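Local atomic coordinates of ABC-type branched-chain amino acid transport systems periplasmic component-like protein (Thermomonospora curvata, PDB entry 4N03), a protein that probably binds fatty acids outside the cell membrane and delivers them to an ABC transporter, as a member of the leucine-binding protein family. Residues M160-I165 against I385-F390. Numbering follows the deposited sequence. Where two conformers were deposited one is given.
Sequences MDKKLI and IVEQAF
K162 and E387 make the whole of this surface contact, through a long salt bridge in which K162 NZ lies 3.8 Å from E387 OE1. The charges attract directly over this long separation, and a water supplies the hydrogen-bonded link, accepting a bond of 2.8 Å from K162 NZ and donating one of 2.9 Å to E387 OE1. In van der Waals terms the K162 methylene CE, which probably carries part of the ammonium's positive charge, lies 3.5 Å from E387 OE1, nearer than NZ. Two long, flexible side chains suit a place where the backbones stay far apart, with 10.7 Å between K162 CA and E387 CA. The glutamate sets out with CG anti to its backbone N (chi1 -165°) and bends at chi2. E387 OE1 also takes a weak hydrogen bond from W158 NE1, which may help to place it. The backbone turns near both partners: K162 directly follows helix 148-161, just before the positive-phi K163 of a Schellman motif, whose N bonds M160 O, while V386 and E387 form a classic beta bulge opposite I372. Such a solvent-bridged ion pair probably adds only a modest, adaptable tie between the helix end and outermost strand 383-390 of the seven-stranded mixed sheet in one lobe of this periplasmic binding protein.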
loop_
_atom_site.group_PDB
_atom_site.type_symbol
_atom_site.label_atom_id
_atom_site.label_comp_id
_atom_site.label_asym_id
_atom_site.label_seq_id
_atom_site.Cartn_x
_atom_site.Cartn_y
_atom_site.Cartn_z
HETATM N N MSE A 160 16.677 11.573 -11.983
HETATM C CA MSE A 160 17.921 11.772 -12.725
HETATM C C MSE A 160 17.704 11.684 -14.227
HETATM O O MSE A 160 18.215 12.490 -15.004
HETATM C CB MSE A 160 18.905 10.665 -12.401
HETATM C CG MSE A 160 19.429 10.748 -11.000
HETATM SE SE MSE A 160 21.009 11.902 -10.954
HETATM C CE MSE A 160 21.962 10.573 -12.002
ATOM N N ASP A 161 16.930 10.680 -14.634
ATOM C CA ASP A 161 16.642 10.517 -16.055
ATOM C C ASP A 161 15.897 11.702 -16.631
ATOM O O ASP A 161 16.119 12.065 -17.793
ATOM C CB ASP A 161 15.771 9.281 -16.289
ATOM C CG ASP A 161 16.481 7.984 -16.066
ATOM O OD1 ASP A 161 17.714 7.941 -15.907
ATOM O OD2 ASP A 161 15.751 6.963 -16.033
ATOM N N LYS A 162 15.063 12.332 -15.821
ATOM C CA LYS A 162 14.293 13.491 -16.240
ATOM C C LYS A 162 15.001 14.816 -16.013
ATOM O O LYS A 162 14.452 15.886 -16.227
ATOM C CB LYS A 162 12.902 13.477 -15.607
ATOM C CG LYS A 162 12.119 12.250 -16.000
ATOM C CD LYS A 162 12.006 12.056 -17.519
ATOM C CE LYS A 162 11.105 10.911 -17.926
ATOM N NZ LYS A 162 11.101 10.676 -19.387
ATOM N N LYS A 163 16.265 14.750 -15.568
ATOM C CA LYS A 163 17.113 15.926 -15.379
ATOM C C LYS A 163 16.567 16.875 -14.302
ATOM O O LYS A 163 16.901 18.066 -14.280
ATOM C CB LYS A 163 17.413 16.606 -16.714
ATOM C CG LYS A 163 18.059 15.661 -17.702
ATOM C CD LYS A 163 18.473 16.341 -18.997
ATOM C CE LYS A 163 19.714 17.210 -18.867
ATOM N NZ LYS A 163 20.184 17.692 -20.188
ATOM N N LEU A 164 15.746 16.336 -13.408
ATOM C CA LEU A 164 15.264 17.086 -12.267
ATOM C C LEU A 164 16.317 17.147 -11.167
ATOM O O LEU A 164 16.261 18.021 -10.318
ATOM C CB LEU A 164 13.959 16.477 -11.758
ATOM C CG LEU A 164 12.749 16.591 -12.705
ATOM C CD1 LEU A 164 11.559 15.844 -12.145
ATOM C CD2 LEU A 164 12.392 18.028 -12.965
ATOM N N ILE A 165 17.260 16.200 -11.209
ATOM C CA ILE A 165 18.463 16.218 -10.401
ATOM C C ILE A 165 19.617 15.801 -11.299
ATOM O O ILE A 165 19.414 15.259 -12.368
ATOM C CB ILE A 165 18.364 15.310 -9.167
ATOM C CG1 ILE A 165 18.136 13.881 -9.589
ATOM C CG2 ILE A 165 17.272 15.793 -8.235
ATOM C CD1 ILE A 165 18.095 12.889 -8.439
ATOM N N ILE A 385 -1.135 8.833 -14.521
ATOM C CA ILE A 385 0.209 8.292 -14.764
ATOM C C ILE A 385 1.069 9.322 -15.465
ATOM O O ILE A 385 0.681 9.899 -16.490
ATOM C CB ILE A 385 0.080 7.010 -15.610
ATOM C CG1 ILE A 385 -0.569 5.921 -14.785
ATOM C CG2 ILE A 385 1.452 6.561 -16.111
ATOM C CD1 ILE A 385 -0.996 4.687 -15.579
ATOM N N VAL A 386 2.259 9.552 -14.918
ATOM C CA VAL A 386 3.289 10.349 -15.564
ATOM C C VAL A 386 4.283 9.410 -16.237
ATOM O O VAL A 386 4.675 9.645 -17.373
ATOM C CB VAL A 386 3.996 11.271 -14.532
ATOM C CG1 VAL A 386 5.126 12.062 -15.165
ATOM C CG2 VAL A 386 2.946 12.241 -14.001
ATOM N N GLU A 387 4.681 8.346 -15.536
ATOM C CA GLU A 387 5.580 7.340 -16.102
ATOM C C GLU A 387 4.974 6.007 -15.887
ATOM O O GLU A 387 4.639 5.625 -14.765
ATOM C CB GLU A 387 6.949 7.410 -15.429
ATOM C CG GLU A 387 8.054 6.675 -16.144
ATOM C CD GLU A 387 8.424 7.332 -17.446
ATOM O OE1 GLU A 387 8.525 8.575 -17.493
ATOM O OE2 GLU A 387 8.680 6.595 -18.394
ATOM N N GLN A 388 4.806 5.261 -16.980
ATOM C CA GLN A 388 4.287 3.901 -16.890
ATOM C C GLN A 388 5.244 3.051 -16.049
ATOM O O GLN A 388 6.444 3.317 -15.948
ATOM C CB GLN A 388 4.174 3.250 -18.278
ATOM C CG GLN A 388 3.061 3.831 -19.147
ATOM C CD GLN A 388 1.648 3.583 -18.609
ATOM O OE1 GLN A 388 1.385 2.667 -17.828
ATOM N NE2 GLN A 388 0.724 4.371 -19.070
ATOM N N ALA A 389 4.703 2.022 -15.419
ATOM C CA ALA A 389 5.497 1.213 -14.488
ATOM C C ALA A 389 6.774 0.707 -15.108
ATOM O O ALA A 389 6.772 0.180 -16.210
ATOM C CB ALA A 389 4.696 0.068 -13.949
ATOM N N PHE A 390 7.874 0.868 -14.390
ATOM C CA PHE A 390 9.189 0.479 -14.862
ATOM C C PHE A 390 10.031 -0.063 -13.718
ATOM O O PHE A 390 9.864 0.302 -12.581
ATOM C CB PHE A 390 9.909 1.647 -15.548
ATOM C CG PHE A 390 10.308 2.752 -14.599
ATOM C CD1 PHE A 390 9.388 3.691 -14.202
ATOM C CD2 PHE A 390 11.591 2.805 -14.020
ATOM C CE1 PHE A 390 9.717 4.666 -13.288
ATOM C CE2 PHE A 390 11.912 3.793 -13.084
ATOM C CZ PHE A 390 10.948 4.693 -12.709
HETATM O O HOH W 1 8.965 9.190 -20.334
#